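Local coordinates for carbohydrate kinase, pfkB family (Enterococcus faecalis, PDB 3KTN), which probably phosphorylates a sugar acid such as 2-keto-3-deoxygluconate, as a member of the pfkB (ribokinase-like) kinase family, at residues V133-I138 against D148-L153; W237-T242 against A284-G289; A303-V308 against H327-P332. All coordinates share one frame; numbering follows the deposited sequence.

Contact 1 of 3, residues V133-I138 against D148-L153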
loop_
_atom_site.group_PDB
_atom_site.type_symbol
_atom_site.label_atom_id
_atom_site.label_comp_id
_atom_site.label_asym_id
_atom_site.label_seq_id
_atom_site.Cartn_x
_atom_site.Cartn_y
_atom_site.Cartn_z
ATOM N N VAL A 133 -19.343 -4.399 35.555
ATOM C CA VAL A 133 -19.095 -3.169 34.822
ATOM C C VAL A 133 -17.701 -2.645 35.137
ATOM O O VAL A 133 -17.318 -2.520 36.302
ATOM C CB VAL A 133 -20.141 -2.077 35.160
ATOM C CG1 VAL A 133 -20.150 -1.798 36.650
ATOM C CG2 VAL A 133 -19.833 -0.805 34.388
ATOM N N HIS A 134 -16.937 -2.360 34.087
ATOM C CA HIS A 134 -15.589 -1.843 34.248
ATOM C C HIS A 134 -15.581 -0.353 33.959
ATOM O O HIS A 134 -15.992 0.085 32.886
ATOM C CB HIS A 134 -14.618 -2.557 33.307
ATOM C CG HIS A 134 -13.205 -2.084 33.439
ATOM N ND1 HIS A 134 -12.778 -0.871 32.943
ATOM C CD2 HIS A 134 -12.139 -2.633 34.065
ATOM C CE1 HIS A 134 -11.510 -0.690 33.261
ATOM N NE2 HIS A 134 -11.097 -1.744 33.944
ATOM N N ILE A 135 -15.117 0.420 34.930
ATOM C CA ILE A 135 -15.048 1.865 34.801
ATOM C C ILE A 135 -13.605 2.228 34.489
ATOM O O ILE A 135 -12.717 2.040 35.318
ATOM C CB ILE A 135 -15.519 2.546 36.108
ATOM C CG1 ILE A 135 -16.981 2.163 36.375
ATOM C CG2 ILE A 135 -15.376 4.053 36.001
ATOM C CD1 ILE A 135 -17.572 2.760 37.643
ATOM N N CYS A 136 -13.380 2.735 33.280
ATOM C CA CYS A 136 -12.039 3.092 32.836
ATOM C C CYS A 136 -11.487 4.280 33.597
ATOM O O CYS A 136 -12.102 5.345 33.638
ATOM C CB CYS A 136 -12.043 3.391 31.334
ATOM S SG CYS A 136 -12.689 2.032 30.311
ATOM N N GLY A 137 -10.311 4.088 34.187
ATOM C CA GLY A 137 -9.675 5.144 34.949
ATOM C C GLY A 137 -9.633 6.480 34.237
ATOM O O GLY A 137 -9.623 7.527 34.888
ATOM N N ILE A 138 -9.600 6.457 32.907
ATOM C CA ILE A 138 -9.555 7.699 32.137
ATOM C C ILE A 138 -10.784 8.571 32.427
ATOM O O ILE A 138 -10.693 9.797 32.440
ATOM C CB ILE A 138 -9.443 7.417 30.601
ATOM C CG1 ILE A 138 -9.358 8.737 29.828
ATOM C CG2 ILE A 138 -10.629 6.607 30.112
ATOM C CD1 ILE A 138 -8.119 9.561 30.148
ATOM N N ASP A 148 -17.886 12.791 36.940
ATOM C CA ASP A 148 -19.153 12.725 37.667
ATOM C C ASP A 148 -19.990 11.544 37.197
ATOM O O ASP A 148 -20.691 10.915 37.990
ATOM C CB ASP A 148 -19.957 14.019 37.488
ATOM C CG ASP A 148 -19.243 15.235 38.054
ATOM O OD1 ASP A 148 -18.512 15.087 39.057
ATOM O OD2 ASP A 148 -19.425 16.343 37.503
ATOM N N ALA A 149 -19.918 11.243 35.904
ATOM C CA ALA A 149 -20.673 10.123 35.354
ATOM C C ALA A 149 -20.103 8.802 35.855
ATOM O O ALA A 149 -20.850 7.888 36.203
ATOM C CB ALA A 149 -20.647 10.162 33.827
ATOM N N ALA A 150 -18.780 8.707 35.899
ATOM C CA ALA A 150 -18.131 7.484 36.358
ATOM C C ALA A 150 -18.481 7.193 37.820
ATOM O O ALA A 150 -18.832 6.065 38.170
ATOM C CB ALA A 150 -16.615 7.599 36.184
ATOM N N LEU A 151 -18.389 8.216 38.665
ATOM C CA LEU A 151 -18.695 8.072 40.086
ATOM C C LEU A 151 -20.140 7.629 40.299
ATOM O O LEU A 151 -20.411 6.710 41.073
ATOM C CB LEU A 151 -18.424 9.394 40.810
ATOM C CG LEU A 151 -16.941 9.784 40.773
ATOM C CD1 LEU A 151 -16.733 11.178 41.330
ATOM C CD2 LEU A 151 -16.144 8.762 41.561
ATOM N N ILE A 152 -21.066 8.271 39.599
ATOM C CA ILE A 152 -22.474 7.917 39.711
ATOM C C ILE A 152 -22.704 6.473 39.279
ATOM O O ILE A 152 -23.467 5.738 39.911
ATOM C CB ILE A 152 -23.344 8.854 38.853
ATOM C CG1 ILE A 152 -23.424 10.227 39.528
ATOM C CG2 ILE A 152 -24.728 8.248 38.636
ATOM C CD1 ILE A 152 -24.192 11.270 38.733
ATOM N N LEU A 153 -22.040 6.062 38.204
ATOM C CA LEU A 153 -22.190 4.700 37.707
ATOM C C LEU A 153 -21.690 3.676 38.718
ATOM O O LEU A 153 -22.312 2.631 38.911
ATOM C CB LEU A 153 -21.433 4.525 36.388
ATOM C CG LEU A 153 -21.344 3.098 35.842
ATOM C CD1 LEU A 153 -22.734 2.492 35.721
ATOM C CD2 LEU A 153 -20.649 3.126 34.484
#
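Ala-150 is the first residue of the helical segment 148-153 to meet strand 133-135, its CB lying 3.8 Å from CG2 of Ile-135. The same alanine also offers its backbone: CD1 of Ile-135 approaches the carbonyl O of Ala-150 at 3.6 Å. Ile-135 therefore straddles Ala-150, one branch on the methyl and the other on the carbonyl. Its CG1 stands beside the backbone N (chi1 -62°) and the chain beyond is extended (chi2 180°), which carries CD1 on to the next helical turn. There Leu-153 completes the contact. CD1 of Ile-135 comes to 4.2 Å from CG of Leu-153, while CD2 of Leu-153 reaches CG2 of Val-133 at 4.0 Å; in both pairs the side chains run past each other in opposite senses. The axes approach to 9.7 Å at 148°, so the helix runs roughly antiparallel to the strand it covers, as expected for the helix of a beta-alpha-beta crossover from strand 132-135 to its parallel neighbour 163-167. Phe-8 of strand 4-8 and Ile-190 of helix 177-190 extend this apolar layer. With all four touching residues buried, apolar side chains meeting and no hydrogen bond between the segments, cohesion here rests on van der Waals and hydrophobic contact.

Contact 2 of 3, residues W237-T242 against A284-G289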
loop_
_atom_site.group_PDB
_atom_site.type_symbol
_atom_site.label_atom_id
_atom_site.label_comp_id
_atom_site.label_asym_id
_atom_site.label_seq_id
_atom_site.Cartn_x
_atom_site.Cartn_y
_atom_site.Cartn_z
ATOM N N TRP A 237 -10.112 -8.218 44.443
ATOM C CA TRP A 237 -8.924 -8.569 43.655
ATOM C C TRP A 237 -8.123 -7.339 43.246
ATOM O O TRP A 237 -8.689 -6.316 42.873
ATOM C CB TRP A 237 -9.327 -9.313 42.371
ATOM C CG TRP A 237 -9.476 -10.805 42.480
ATOM C CD1 TRP A 237 -9.656 -11.534 43.617
ATOM C CD2 TRP A 237 -9.533 -11.740 41.391
ATOM N NE1 TRP A 237 -9.828 -12.864 43.307
ATOM C CE2 TRP A 237 -9.760 -13.018 41.946
ATOM C CE3 TRP A 237 -9.422 -11.622 39.996
ATOM C CZ2 TRP A 237 -9.873 -14.173 41.161
ATOM C CZ3 TRP A 237 -9.536 -12.772 39.211
ATOM C CH2 TRP A 237 -9.761 -14.029 39.799
ATOM N N PHE A 238 -6.801 -7.445 43.331
ATOM C CA PHE A 238 -5.904 -6.371 42.919
ATOM C C PHE A 238 -4.891 -7.058 42.012
ATOM O O PHE A 238 -4.252 -8.027 42.421
ATOM C CB PHE A 238 -5.174 -5.756 44.113
ATOM C CG PHE A 238 -4.231 -4.642 43.732
ATOM C CD1 PHE A 238 -4.720 -3.397 43.349
ATOM C CD2 PHE A 238 -2.853 -4.842 43.738
ATOM C CE1 PHE A 238 -3.846 -2.362 42.979
ATOM C CE2 PHE A 238 -1.977 -3.821 43.372
ATOM C CZ PHE A 238 -2.475 -2.578 42.992
ATOM N N ALA A 239 -4.746 -6.576 40.781
ATOM C CA ALA A 239 -3.809 -7.210 39.859
ATOM C C ALA A 239 -3.042 -6.228 38.985
ATOM O O ALA A 239 -3.474 -5.099 38.756
ATOM C CB ALA A 239 -4.545 -8.224 38.991
ATOM N N GLY A 240 -1.889 -6.680 38.508
ATOM C CA GLY A 240 -1.045 -5.856 37.671
ATOM C C GLY A 240 0.130 -6.670 37.174
ATOM O O GLY A 240 0.188 -7.884 37.380
ATOM N N THR A 241 1.073 -6.005 36.520
ATOM C CA THR A 241 2.242 -6.687 35.989
ATOM C C THR A 241 3.506 -5.909 36.278
ATOM O O THR A 241 3.481 -4.701 36.492
ATOM C CB THR A 241 2.169 -6.848 34.460
ATOM O OG1 THR A 241 2.162 -5.551 33.851
ATOM C CG2 THR A 241 0.922 -7.610 34.056
ATOM N N THR A 242 4.620 -6.617 36.264
ATOM C CA THR A 242 5.896 -5.988 36.502
ATOM C C THR A 242 6.844 -6.376 35.377
ATOM O O THR A 242 6.972 -7.553 35.030
ATOM C CB THR A 242 6.471 -6.404 37.884
ATOM O OG1 THR A 242 7.862 -6.064 37.950
ATOM C CG2 THR A 242 6.297 -7.891 38.116
ATOM N N ALA A 284 -7.885 -8.227 30.800
ATOM C CA ALA A 284 -8.893 -9.080 30.173
ATOM C C ALA A 284 -8.694 -10.521 30.605
ATOM O O ALA A 284 -9.660 -11.255 30.811
ATOM C CB ALA A 284 -8.811 -8.976 28.652
ATOM N N GLY A 285 -7.434 -10.926 30.731
ATOM C CA GLY A 285 -7.130 -12.280 31.147
ATOM C C GLY A 285 -7.534 -12.510 32.595
ATOM O O GLY A 285 -8.032 -13.585 32.947
ATOM N N ILE A 286 -7.306 -11.504 33.438
ATOM C CA ILE A 286 -7.662 -11.590 34.852
ATOM C C ILE A 286 -9.177 -11.683 34.982
ATOM O O ILE A 286 -9.694 -12.558 35.672
ATOM C CB ILE A 286 -7.174 -10.349 35.643
ATOM C CG1 ILE A 286 -5.641 -10.316 35.691
ATOM C CG2 ILE A 286 -7.762 -10.359 37.047
ATOM C CD1 ILE A 286 -4.991 -11.596 36.214
ATOM N N LEU A 287 -9.888 -10.779 34.313
ATOM C CA LEU A 287 -11.345 -10.788 34.361
ATOM C C LEU A 287 -11.912 -12.096 33.832
ATOM O O LEU A 287 -12.894 -12.610 34.365
ATOM C CB LEU A 287 -11.922 -9.612 33.567
ATOM C CG LEU A 287 -11.646 -8.246 34.196
ATOM C CD1 LEU A 287 -12.389 -7.145 33.454
ATOM C CD2 LEU A 287 -12.087 -8.285 35.650
ATOM N N TYR A 288 -11.300 -12.639 32.782
ATOM C CA TYR A 288 -11.779 -13.895 32.219
ATOM C C TYR A 288 -11.628 -15.013 33.238
ATOM O O TYR A 288 -12.512 -15.860 33.376
ATOM C CB TYR A 288 -11.002 -14.285 30.961
ATOM C CG TYR A 288 -11.542 -15.557 30.352
ATOM C CD1 TYR A 288 -12.819 -15.591 29.791
ATOM C CD2 TYR A 288 -10.812 -16.747 30.402
ATOM C CE1 TYR A 288 -13.360 -16.781 29.299
ATOM C CE2 TYR A 288 -11.343 -17.937 29.913
ATOM C CZ TYR A 288 -12.617 -17.947 29.365
ATOM O OH TYR A 288 -13.152 -19.127 28.887
ATOM N N GLY A 289 -10.491 -15.020 33.929
ATOM C CA GLY A 289 -10.238 -16.032 34.938
ATOM C C GLY A 289 -11.291 -15.916 36.024
ATOM O O GLY A 289 -11.771 -16.917 36.556
#
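The helix-on-sheet layer of the ribokinase-like fold is seen here between strand 237-245 of the large mixed sheet and helix 278-291. The two axes come within 9.8 Å at an angle of 145° between their N-to-C directions, so the helix runs obliquely and roughly antiparallel to the strand. Trp-237 and Ala-239, two residues apart on the strand, both direct their CB toward the helix and share one partner, Ile-286. Its two branches divide the work: CG1 lies 4.1 Å from CB of Ala-239, whereas CG2, anti to the backbone N with CG1 at chi1 -67°, is carried to the six-membered ring of Trp-237, 3.6 Å from CE3. The indole and the isoleucine side chain lie at a slant to each other. Beyond Ile-286, Gly-289 has no side chain, and its carbonyl carbon stands 4.5 Å from CH2 of Trp-237, a looser approach of the indole to the backbone, nearly one turn on. Tyr-290 meets the Trp-237 ring edge-to-face, and Leu-256 of the neighbouring strand also packs on the indole. All four touching residues are buried, and no hydrogen bond joins the two segments. At the edge of the indole, in the ring plane, the carbonyl O of Ile-286 lies 3.5 Å from CZ3 of Trp-237.

Contact 3 of 3, residues A303-V308 against H327-P332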
loop_
_atom_site.group_PDB
_atom_site.type_symbol
_atom_site.label_atom_id
_atom_site.label_comp_id
_atom_site.label_asym_id
_atom_site.label_seq_id
_atom_site.Cartn_x
_atom_site.Cartn_y
_atom_site.Cartn_z
ATOM N N ALA A 303 -3.427 -14.844 32.276
ATOM C CA ALA A 303 -3.376 -13.414 31.999
ATOM C C ALA A 303 -1.994 -12.893 31.592
ATOM O O ALA A 303 -1.887 -12.021 30.728
ATOM C CB ALA A 303 -3.890 -12.639 33.207
ATOM N N THR A 304 -0.943 -13.419 32.215
ATOM C CA THR A 304 0.414 -12.992 31.900
ATOM C C THR A 304 0.781 -13.415 30.474
ATOM O O THR A 304 1.372 -12.635 29.723
ATOM C CB THR A 304 1.439 -13.577 32.907
ATOM O OG1 THR A 304 1.026 -13.261 34.243
ATOM C CG2 THR A 304 2.824 -12.978 32.679
ATOM N N VAL A 305 0.420 -14.640 30.099
ATOM C CA VAL A 305 0.694 -15.122 28.751
ATOM C C VAL A 305 -0.080 -14.251 27.752
ATOM O O VAL A 305 0.436 -13.888 26.698
ATOM C CB VAL A 305 0.272 -16.598 28.586
ATOM C CG1 VAL A 305 0.372 -17.020 27.120
ATOM C CG2 VAL A 305 1.167 -17.483 29.443
ATOM N N ASN A 306 -1.318 -13.909 28.093
ATOM C CA ASN A 306 -2.127 -13.073 27.222
ATOM C C ASN A 306 -1.445 -11.717 27.057
ATOM O O ASN A 306 -1.427 -11.147 25.968
ATOM C CB ASN A 306 -3.530 -12.879 27.805
ATOM C CG ASN A 306 -4.530 -12.423 26.757
ATOM O OD1 ASN A 306 -4.564 -12.965 25.654
ATOM N ND2 ASN A 306 -5.354 -11.438 27.097
ATOM N N GLY A 307 -0.879 -11.213 28.150
ATOM C CA GLY A 307 -0.186 -9.937 28.119
ATOM C C GLY A 307 1.032 -9.970 27.213
ATOM O O GLY A 307 1.305 -9.003 26.497
ATOM N N VAL A 308 1.771 -11.074 27.249
ATOM C CA VAL A 308 2.956 -11.232 26.406
ATOM C C VAL A 308 2.520 -11.289 24.941
ATOM O O VAL A 308 3.166 -10.705 24.067
ATOM C CB VAL A 308 3.725 -12.533 26.751
ATOM C CG1 VAL A 308 4.895 -12.738 25.777
ATOM C CG2 VAL A 308 4.246 -12.459 28.184
ATOM N N HIS A 327 -2.807 -22.808 24.000
ATOM C CA HIS A 327 -1.877 -23.495 23.110
ATOM C C HIS A 327 -0.456 -23.032 23.417
ATOM O O HIS A 327 0.486 -23.821 23.394
ATOM C CB HIS A 327 -2.228 -23.221 21.647
ATOM C CG HIS A 327 -1.250 -23.803 20.671
ATOM N ND1 HIS A 327 -0.038 -23.206 20.388
ATOM C CD2 HIS A 327 -1.289 -24.944 19.946
ATOM C CE1 HIS A 327 0.628 -23.958 19.529
ATOM N NE2 HIS A 327 -0.109 -25.019 19.245
ATOM N N VAL A 328 -0.294 -21.751 23.720
ATOM C CA VAL A 328 1.034 -21.244 24.045
ATOM C C VAL A 328 1.516 -21.890 25.349
ATOM O O VAL A 328 2.677 -22.278 25.466
ATOM C CB VAL A 328 1.025 -19.708 24.194
ATOM C CG1 VAL A 328 2.382 -19.219 24.671
ATOM C CG2 VAL A 328 0.678 -19.067 22.861
ATOM N N LEU A 329 0.617 -22.019 26.320
ATOM C CA LEU A 329 0.970 -22.629 27.605
ATOM C C LEU A 329 1.259 -24.122 27.472
ATOM O O LEU A 329 2.259 -24.620 27.984
ATOM C CB LEU A 329 -0.163 -22.431 28.619
ATOM C CG LEU A 329 -0.283 -21.057 29.277
ATOM C CD1 LEU A 329 -1.577 -20.972 30.068
ATOM C CD2 LEU A 329 0.918 -20.826 30.184
ATOM N N GLU A 330 0.381 -24.828 26.771
ATOM C CA GLU A 330 0.513 -26.265 26.586
ATOM C C GLU A 330 1.524 -26.713 25.540
ATOM O O GLU A 330 2.087 -27.801 25.653
ATOM C CB GLU A 330 -0.851 -26.863 26.249
ATOM C CG GLU A 330 -1.840 -26.836 27.400
ATOM C CD GLU A 330 -3.270 -27.026 26.938
ATOM O OE1 GLU A 330 -3.498 -27.880 26.052
ATOM O OE2 GLU A 330 -4.165 -26.327 27.460
ATOM N N HIS A 331 1.754 -25.891 24.522
ATOM C CA HIS A 331 2.692 -26.251 23.458
ATOM C C HIS A 331 3.626 -25.094 23.127
ATOM O O HIS A 331 3.505 -24.456 22.081
ATOM C CB HIS A 331 1.909 -26.669 22.214
ATOM C CG HIS A 331 0.910 -27.752 22.475
ATOM N ND1 HIS A 331 1.276 -29.052 22.750
ATOM C CD2 HIS A 331 -0.442 -27.717 22.551
ATOM C CE1 HIS A 331 0.193 -29.772 22.984
ATOM N NE2 HIS A 331 -0.862 -28.985 22.870
ATOM N N PRO A 332 4.584 -24.821 24.023
ATOM C CA PRO A 332 5.587 -23.757 23.923
ATOM C C PRO A 332 6.512 -23.833 22.709
ATOM O O PRO A 332 7.058 -22.816 22.282
ATOM C CB PRO A 332 6.371 -23.897 25.229
ATOM C CG PRO A 332 5.383 -24.511 26.165
ATOM C CD PRO A 332 4.720 -25.540 25.301
#
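Val-305 carries this contact between helices 296-310 and 322-330, burying about 69 Å² of its surface, more than Leu-329 (32 Å²) and Val-328 (24 Å²) together. It works as a fork, one methyl for each partner. Its CG1, anti to the backbone N (chi1 172°), faces Val-328, with CG1 of Val-305 3.9 Å from CG1 of Val-328 and 4.0 Å from CB of the same residue. These two valines lie alongside in opposite senses, so their methyl branches touch in passing.

The other methyl, CG2 of Val-305, turns to Leu-329. Although the CB of Leu-329 does not head for the facing helix, the end of the side chain bends nearer, and CD2 of Leu-329 comes to 3.4 Å from CG2 of Val-305. This is tighter than usual carbon-carbon van der Waals contact, while CG of Leu-329 sits at 3.9 Å from the same methyl. Here the two side chains meet at an angle, unlike the valine pair.

The backbones are nearest at the same place, with CA of Val-305 7.6 Å from CA of Leu-329. Arg-268 of strand 262-269 packs against both Val-305 and Leu-329. Ile-98 of the second subunit also packs on Val-328 and Val-308, which brings the subunit interface to the edge of this contact. Helix 322-330 ends just beyond, His-331 being the first residue to leave helical geometry. One valine set against a valine and a leucine, without a hydrogen bond between the segments, makes this apolar helix-helix packing of the consecutive helices 296-310 and 322-330, toward the C-terminal end of the ribokinase-like fold.

Overall arrangement
The three contacts follow one another along the chain without interleaving. Contacts 1 and 2 both rest on the large mixed sheet, yet they do not touch: their centres are 19 Å apart and their nearest atoms about 5 Å. Contact 3 touches contact 2 directly, through helices 278-291 and 296-310, which follow each other in the chain: CD1 of Ile-286 lies 3.4 Å from CB of Ala-303, and the two centres are 14 Å apart. Contacts 1 and 3, with centres 31 Å apart, fall on opposite sides of the chain's centre. All lie away from the magnesium site at Asp-274 and Ile-276, the side chain of Val-305 being about 14 Å from the ion.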